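PDB 7LR8: glycosyl hydrolase from Streptomyces cattleya, which probably hydrolyses the β-1,4 bond of the Man-GlcNAc core fragment during N-glycan breakdown, as a family GH5 subfamily 18 glycosidase. Local coordinates for residues R115-L118 with F119-P122; Q128-Y131 with L132-L135; T169-Q172 with A173-L177. The protein carries 1 engineered substitution. One frame throughout, in Å; residues are numbered along the deposited sequence.

Contact 1 of 3, residues R115-L118 with F119-P122. With AE3 (2-(2-ethoxyethoxy)ethanol), chain F.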
loop_
_atom_site.group_PDB
_atom_site.type_symbol
_atom_site.label_atom_id
_atom_site.label_comp_id
_atom_site.label_asym_id
_atom_site.label_seq_id
_atom_site.Cartn_x
_atom_site.Cartn_y
_atom_site.Cartn_z
ATOM N N ARG B 115 2.145 5.719 10.675
ATOM C CA ARG B 115 0.701 5.882 10.787
ATOM C C ARG B 115 0.357 7.295 11.231
ATOM O O ARG B 115 0.749 7.728 12.320
ATOM C CB ARG B 115 0.127 4.868 11.767
ATOM C CG ARG B 115 -1.383 4.932 11.892
ATOM C CD ARG B 115 -2.090 4.545 10.579
ATOM N NE ARG B 115 -3.543 4.618 10.691
ATOM C CZ ARG B 115 -4.314 3.595 11.035
ATOM N NH1 ARG B 115 -3.770 2.413 11.324
ATOM N NH2 ARG B 115 -5.635 3.752 11.106
ATOM N N ARG B 116 -0.375 8.010 10.382
ATOM C CA ARG B 116 -0.733 9.402 10.623
ATOM C C ARG B 116 -2.138 9.605 10.086
ATOM O O ARG B 116 -2.403 9.285 8.926
ATOM C CB ARG B 116 0.254 10.364 9.950
ATOM C CG ARG B 116 1.620 10.397 10.611
ATOM C CD ARG B 116 2.577 11.301 9.867
ATOM N NE ARG B 116 3.053 10.723 8.616
ATOM C CZ ARG B 116 3.956 11.302 7.827
ATOM N NH1 ARG B 116 4.483 12.492 8.164
ATOM N NH2 ARG B 116 4.350 10.694 6.717
ATOM N N ASN B 117 -3.024 10.113 10.944
ATOM C CA ASN B 117 -4.455 10.191 10.643
ATOM C C ASN B 117 -4.705 10.933 9.328
ATOM O O ASN B 117 -4.210 12.048 9.131
ATOM C CB ASN B 117 -5.152 10.883 11.829
ATOM C CG ASN B 117 -6.669 10.867 11.739
ATOM O OD1 ASN B 117 -7.233 11.344 10.773
ATOM N ND2 ASN B 117 -7.336 10.351 12.779
ATOM N N LEU B 118 -5.489 10.297 8.432
ATOM C CA LEU B 118 -5.718 10.825 7.086
ATOM C C LEU B 118 -6.426 12.163 7.115
ATOM O O LEU B 118 -6.314 12.945 6.160
ATOM C CB LEU B 118 -6.563 9.847 6.251
ATOM C CG LEU B 118 -5.895 8.545 5.843
ATOM C CD1 LEU B 118 -6.887 7.749 4.972
ATOM C CD2 LEU B 118 -4.583 8.819 5.110
ATOM N N PHE B 119 -7.170 12.439 8.184
ATOM C CA PHE B 119 -7.999 13.629 8.246
ATOM C C PHE B 119 -7.438 14.736 9.127
ATOM O O PHE B 119 -7.863 15.886 8.972
ATOM C CB PHE B 119 -9.390 13.264 8.748
ATOM C CG PHE B 119 -10.049 12.177 7.952
ATOM C CD1 PHE B 119 -10.560 12.446 6.698
ATOM C CD2 PHE B 119 -10.133 10.880 8.451
ATOM C CE1 PHE B 119 -11.166 11.448 5.951
ATOM C CE2 PHE B 119 -10.751 9.869 7.712
ATOM C CZ PHE B 119 -11.259 10.161 6.459
ATOM N N THR B 120 -6.505 14.434 10.036
ATOM C CA THR B 120 -6.015 15.420 11.001
ATOM C C THR B 120 -4.503 15.606 11.043
ATOM O O THR B 120 -4.048 16.608 11.623
ATOM C CB THR B 120 -6.475 15.076 12.431
ATOM O OG1 THR B 120 -5.849 13.857 12.865
ATOM C CG2 THR B 120 -8.005 14.945 12.498
ATOM N N ASP B 121 -3.702 14.684 10.510
ATOM C CA ASP B 121 -2.257 14.848 10.646
ATOM C C ASP B 121 -1.789 16.034 9.814
ATOM O O ASP B 121 -2.047 16.074 8.614
ATOM C CB ASP B 121 -1.494 13.608 10.206
ATOM C CG ASP B 121 0.001 13.792 10.361
ATOM O OD1 ASP B 121 0.506 13.540 11.486
ATOM O OD2 ASP B 121 0.665 14.235 9.391
ATOM N N PRO B 122 -1.057 16.992 10.399
ATOM C CA PRO B 122 -0.701 18.196 9.627
ATOM C C PRO B 122 0.073 17.895 8.358
ATOM O O PRO B 122 -0.148 18.551 7.334
ATOM C CB PRO B 122 0.143 19.016 10.620
ATOM C CG PRO B 122 -0.205 18.476 11.969
ATOM C CD PRO B 122 -0.529 17.021 11.773
HETATM C C1 AE3 F . -3.686 24.859 10.191
HETATM C C2 AE3 F . -3.307 23.845 11.267
HETATM O O2 AE3 F . -2.563 22.806 10.698
HETATM C C3 AE3 F . -2.927 21.543 11.172
HETATM C C4 AE3 F . -3.602 20.765 10.045
HETATM O O3 AE3 F . -4.507 19.842 10.579
HETATM C C5 AE3 F . -5.117 19.019 9.625
HETATM C C6 AE3 F . -6.524 19.531 9.315
HETATM O O4 AE3 F . -6.468 20.470 8.276
#
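Asn117 turns its carboxamide forward along the chain, where OD1 accepts from Phe119 N at 2.8 Å, a bond that lies in the carbonyl plane of the amide. Having CG anti to the backbone N (chi1 -172°) sets OD1 against the backbone N of Phe119 and, by a weak, longer bond, of Thr120. Thr120 crosses the same side chain, its OG1 3.2 Å from Asn117 CB. The main-chain O of Asn117 accepts from Asp121 N at 3.0 Å, and the amide's ND2 is used by Arg167 O. With an alanine in place of Asn117, Phe119 N would probably lose its side-chain acceptor, Arg167 O its ND2 donor and the turn its closing bond. Arg116 and Asp121 cross at a slant, Asp121 OD1 3.4 Å from Arg116 CG, with the carboxylate and guanidinium planes 67° apart. Arg116 NE stays 4.3 Å from Asp121 OD2, which lies well out of the guanidinium plane; no N-H points at it, and between these two groups only the opposite charges act. Arg116 NH2 hydrogen-bonds to Trp109 O and forms a salt bridge with Asp315 of the second subunit. Thr120 O lies 3.3 Å from C5 of the bound 2-(2-ethoxyethoxy)ethanol, which is hydrogen-bonded to Arg179 NH1. The bond from Phe119 N to Asn117 OD1 defines an Asx turn, and Asp121, whose OD2 accepts from Val124 N, is the N-cap of helix 122-139.

Contact 2 of 3, residues Q128-Y131 with L132-L135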
loop_
_atom_site.group_PDB
_atom_site.type_symbol
_atom_site.label_atom_id
_atom_site.label_comp_id
_atom_site.label_asym_id
_atom_site.label_seq_id
_atom_site.Cartn_x
_atom_site.Cartn_y
_atom_site.Cartn_z
ATOM N N GLN B 128 -1.949 15.836 1.050
ATOM C CA GLN B 128 -3.174 15.597 0.276
ATOM C C GLN B 128 -3.598 16.848 -0.475
ATOM O O GLN B 128 -4.007 16.769 -1.642
ATOM C CB GLN B 128 -4.317 15.159 1.184
ATOM C CG GLN B 128 -4.124 13.834 1.889
ATOM C CD GLN B 128 -5.068 13.726 3.054
ATOM O OE1 GLN B 128 -5.472 14.744 3.622
ATOM N NE2 GLN B 128 -5.444 12.502 3.413
ATOM N N ALA B 129 -3.513 18.012 0.185
ATOM C CA ALA B 129 -3.899 19.268 -0.449
ATOM C C ALA B 129 -3.020 19.566 -1.652
ATOM O O ALA B 129 -3.517 20.007 -2.695
ATOM C CB ALA B 129 -3.838 20.413 0.572
ATOM N N GLU B 130 -1.708 19.332 -1.533
ATOM C CA GLU B 130 -0.818 19.619 -2.655
ATOM C C GLU B 130 -1.072 18.663 -3.813
ATOM O O GLU B 130 -0.994 19.061 -4.985
ATOM C CB GLU B 130 0.643 19.545 -2.198
ATOM C CG GLU B 130 1.689 19.902 -3.264
ATOM C CD GLU B 130 1.484 21.263 -3.956
ATOM O OE1 GLU B 130 0.728 22.145 -3.473
ATOM O OE2 GLU B 130 2.086 21.437 -5.024
ATOM N N TYR B 131 -1.382 17.404 -3.495
ATOM C CA TYR B 131 -1.741 16.414 -4.505
ATOM C C TYR B 131 -2.992 16.834 -5.279
ATOM O O TYR B 131 -2.989 16.854 -6.515
ATOM C CB TYR B 131 -1.937 15.067 -3.801
ATOM C CG TYR B 131 -2.638 13.972 -4.556
ATOM C CD1 TYR B 131 -2.079 13.390 -5.688
ATOM C CD2 TYR B 131 -3.865 13.503 -4.118
ATOM C CE1 TYR B 131 -2.737 12.354 -6.365
ATOM C CE2 TYR B 131 -4.538 12.463 -4.797
ATOM C CZ TYR B 131 -3.964 11.907 -5.919
ATOM O OH TYR B 131 -4.594 10.872 -6.592
ATOM N N LEU B 132 -4.061 17.200 -4.566
ATOM C CA LEU B 132 -5.300 17.593 -5.242
ATOM C C LEU B 132 -5.112 18.872 -6.050
ATOM O O LEU B 132 -5.593 18.973 -7.184
ATOM C CB LEU B 132 -6.432 17.776 -4.231
ATOM C CG LEU B 132 -6.948 16.553 -3.475
ATOM C CD1 LEU B 132 -8.025 16.991 -2.498
ATOM C CD2 LEU B 132 -7.492 15.521 -4.451
ATOM N N ARG B 133 -4.417 19.861 -5.476
ATOM C CA ARG B 133 -4.114 21.079 -6.212
ATOM C C ARG B 133 -3.325 20.777 -7.479
ATOM O O ARG B 133 -3.573 21.377 -8.533
ATOM C CB ARG B 133 -3.324 22.035 -5.312
ATOM C CG ARG B 133 -3.253 23.467 -5.853
ATOM C CD ARG B 133 -2.064 24.238 -5.277
ATOM N NE ARG B 133 -0.807 23.577 -5.596
ATOM C CZ ARG B 133 -0.176 23.683 -6.761
ATOM N NH1 ARG B 133 -0.669 24.456 -7.728
ATOM N NH2 ARG B 133 0.950 23.008 -6.955
ATOM N N THR B 134 -2.349 19.869 -7.380
ATOM C CA THR B 134 -1.502 19.525 -8.520
ATOM C C THR B 134 -2.318 18.882 -9.639
ATOM O O THR B 134 -2.167 19.240 -10.816
ATOM C CB THR B 134 -0.373 18.591 -8.066
ATOM O OG1 THR B 134 0.527 19.313 -7.210
ATOM C CG2 THR B 134 0.439 18.085 -9.251
ATOM N N LEU B 135 -3.186 17.924 -9.293
ATOM C CA LEU B 135 -4.027 17.299 -10.315
ATOM C C LEU B 135 -4.919 18.331 -10.982
ATOM O O LEU B 135 -4.995 18.398 -12.217
ATOM C CB LEU B 135 -4.883 16.182 -9.710
ATOM C CG LEU B 135 -4.127 14.975 -9.149
ATOM C CD1 LEU B 135 -5.083 13.805 -8.955
ATOM C CD2 LEU B 135 -2.971 14.583 -10.055
#
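Residues 128-135 form two regular turns of α-helix, with the backbone N of Leu132, Arg133, Thr134 and Leu135 each bonded to the carbonyl oxygen four residues earlier. This is the middle of helix 122-139, which precedes strand 145-152 in the (βα)8 barrel typical of GH5 enzymes. On the outer side Glu130 and Arg133 lie alongside each other, pointing the same way. A bend at Glu130 chi2 (53°) brings the carboxylate round to Arg133, which holds it in a two-nitrogen, side-on salt bridge: Arg133 NH2 gives to Glu130 OE2 at 2.7 Å and NE to OE1 at 3.0 Å. Both oxygens are met on their syn sides and lie close to the guanidinium plane, although the two planes are turned 29° apart. Toward the barrel, apolar contacts mix with bonded polar ends. Tyr131 passes obliquely across Leu135, whose CD1 sits 3.8 Å from Tyr131 CZ, while Leu132 CD2 lies 4.2 Å from Tyr131 CD2. The phenol ends on Gly95 O, and its ring also meets that of Trp59; Leu132 and Leu135 both reach Met148 of strand 145-152. Gln128 leads away from the next turn, its OE1 taking Trp176 NE1 and its NE2 giving to Leu118 O. Glu130 O is gripped twice from opposite faces of its carbonyl plane, by Thr134 N at 2.9 Å and by Thr134 OG1 at 2.7 Å.

Contact 3 of 3, residues T169-Q172 with A173-L177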
loop_
_atom_site.group_PDB
_atom_site.type_symbol
_atom_site.label_atom_id
_atom_site.label_comp_id
_atom_site.label_asym_id
_atom_site.label_seq_id
_atom_site.Cartn_x
_atom_site.Cartn_y
_atom_site.Cartn_z
ATOM N N THR B 169 -13.888 13.726 14.519
ATOM C CA THR B 169 -15.163 14.310 14.888
ATOM C C THR B 169 -15.812 14.888 13.639
ATOM O O THR B 169 -15.140 15.102 12.629
ATOM C CB THR B 169 -14.978 15.410 15.931
ATOM O OG1 THR B 169 -14.343 16.550 15.330
ATOM C CG2 THR B 169 -14.133 14.909 17.094
ATOM N N PRO B 170 -17.123 15.131 13.672
ATOM C CA PRO B 170 -17.752 15.811 12.528
ATOM C C PRO B 170 -17.131 17.164 12.226
ATOM O O PRO B 170 -16.949 17.506 11.053
ATOM C CB PRO B 170 -19.218 15.928 12.962
ATOM C CG PRO B 170 -19.415 14.755 13.884
ATOM C CD PRO B 170 -18.123 14.644 14.643
ATOM N N GLU B 171 -16.761 17.934 13.255
ATOM C CA GLU B 171 -16.139 19.232 13.008
ATOM C C GLU B 171 -14.806 19.081 12.282
ATOM O O GLU B 171 -14.486 19.875 11.388
ATOM C CB GLU B 171 -15.948 19.995 14.321
ATOM C CG GLU B 171 -15.493 21.438 14.122
ATOM C CD GLU B 171 -14.673 21.973 15.288
ATOM O OE1 GLU B 171 -14.771 21.406 16.397
ATOM O OE2 GLU B 171 -13.931 22.961 15.093
ATOM N N GLN B 172 -14.008 18.073 12.660
ATOM C CA GLN B 172 -12.743 17.840 11.972
ATOM C C GLN B 172 -12.968 17.366 10.542
ATOM O O GLN B 172 -12.206 17.725 9.636
ATOM C CB GLN B 172 -11.903 16.822 12.737
ATOM C CG GLN B 172 -11.408 17.316 14.082
ATOM C CD GLN B 172 -10.771 16.211 14.903
ATOM O OE1 GLN B 172 -11.230 15.073 14.891
ATOM N NE2 GLN B 172 -9.706 16.545 15.623
ATOM N N ALA B 173 -14.009 16.560 10.322
ATOM C CA ALA B 173 -14.325 16.116 8.967
ATOM C C ALA B 173 -14.681 17.302 8.073
ATOM O O ALA B 173 -14.194 17.408 6.938
ATOM C CB ALA B 173 -15.468 15.096 9.002
ATOM N N GLY B 174 -15.540 18.196 8.569
ATOM C CA GLY B 174 -15.917 19.365 7.789
ATOM C C GLY B 174 -14.741 20.277 7.502
ATOM O O GLY B 174 -14.601 20.797 6.389
ATOM N N ASP B 175 -13.879 20.486 8.499
ATOM C CA ASP B 175 -12.688 21.306 8.295
ATOM C C ASP B 175 -11.765 20.689 7.249
ATOM O O ASP B 175 -11.216 21.402 6.399
ATOM C CB ASP B 175 -11.945 21.500 9.619
ATOM C CG ASP B 175 -12.637 22.489 10.551
ATOM O OD1 ASP B 175 -13.439 23.311 10.075
ATOM O OD2 ASP B 175 -12.360 22.453 11.769
ATOM N N TRP B 176 -11.582 19.365 7.298
ATOM C CA TRP B 176 -10.746 18.676 6.318
ATOM C C TRP B 176 -11.316 18.824 4.914
ATOM O O TRP B 176 -10.588 19.137 3.964
ATOM C CB TRP B 176 -10.624 17.195 6.691
ATOM C CG TRP B 176 -9.760 16.406 5.771
ATOM C CD1 TRP B 176 -8.387 16.344 5.776
ATOM C CD2 TRP B 176 -10.197 15.562 4.708
ATOM N NE1 TRP B 176 -7.954 15.500 4.779
ATOM C CE2 TRP B 176 -9.045 15.002 4.113
ATOM C CE3 TRP B 176 -11.459 15.211 4.205
ATOM C CZ2 TRP B 176 -9.111 14.131 3.024
ATOM C CZ3 TRP B 176 -11.529 14.323 3.126
ATOM C CH2 TRP B 176 -10.365 13.792 2.552
ATOM N N LEU B 177 -12.623 18.585 4.766
ATOM C CA LEU B 177 -13.263 18.724 3.464
ATOM C C LEU B 177 -13.041 20.119 2.893
ATOM O O LEU B 177 -12.707 20.271 1.711
ATOM C CB LEU B 177 -14.756 18.439 3.589
ATOM C CG LEU B 177 -15.204 16.988 3.757
ATOM C CD1 LEU B 177 -16.721 16.977 3.976
ATOM C CD2 LEU B 177 -14.823 16.183 2.536
#
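Main-chain bonds join the two segments as the first turns of helix 170-187: Ala173 N reaches back to Thr169 O at 3.0 Å, and Gly174, Asp175 and Trp176 bond in the same way to Pro170, Glu171 and Gln172. Side-chain bonds close the start of this helix reciprocally. Gln172 N gives to Thr169 OG1 at 3.1 Å, while Thr169 N gives to Gln172 OE1 at 3.0 Å in a nearly straight bond (173°). Together they make a capping box with Thr169 as N-cap, so both side chains are tied down by backbone amides. Gln172 can reach back because its CG stands anti to the carbonyl carbon, beside its own N (chi1 -67°), and the chain then runs extended. The helix lies between strands 145-152 and 194-196 in the βα order of the barrel. Like charges come next: Glu171 and Asp175, one turn apart on the exposed side, cross with Glu171 OE2 and Asp175 OD2 3.7 Å apart and their carboxylate planes 79° to each other. The helix's N-terminal end would probably ease this repulsion, and Arg178 offers Asp175 OD1 a long, weak ion pair. On the buried side Ala173 touches His213 of helix 211-216. The aromatic contact belongs to Trp176, also buried, which turns its indole away from the first turn and meets the ring of Phe119 edge-to-face.

How the contacts relate
Along the chain the three contacts follow in series, none nested in or crossing another, and each joins neighbouring residues instead of closing a long loop. Contact 1 turns the loop after strand 103-104 into helix 122-139; contact 2 lies further along that helix; contact 3, beyond strand 145-152, opens helix 170-187. In space Gln128 of contact 2 joins contact 1 to contact 3 through its two amide atoms, tying the loop to helix 122-139 and this helix to helix 170-187. The loop also meets helix 170-187 directly, through Phe119 against Trp176 and through Thr120 CG2, which packs 3.9 Å from Gln172 CD.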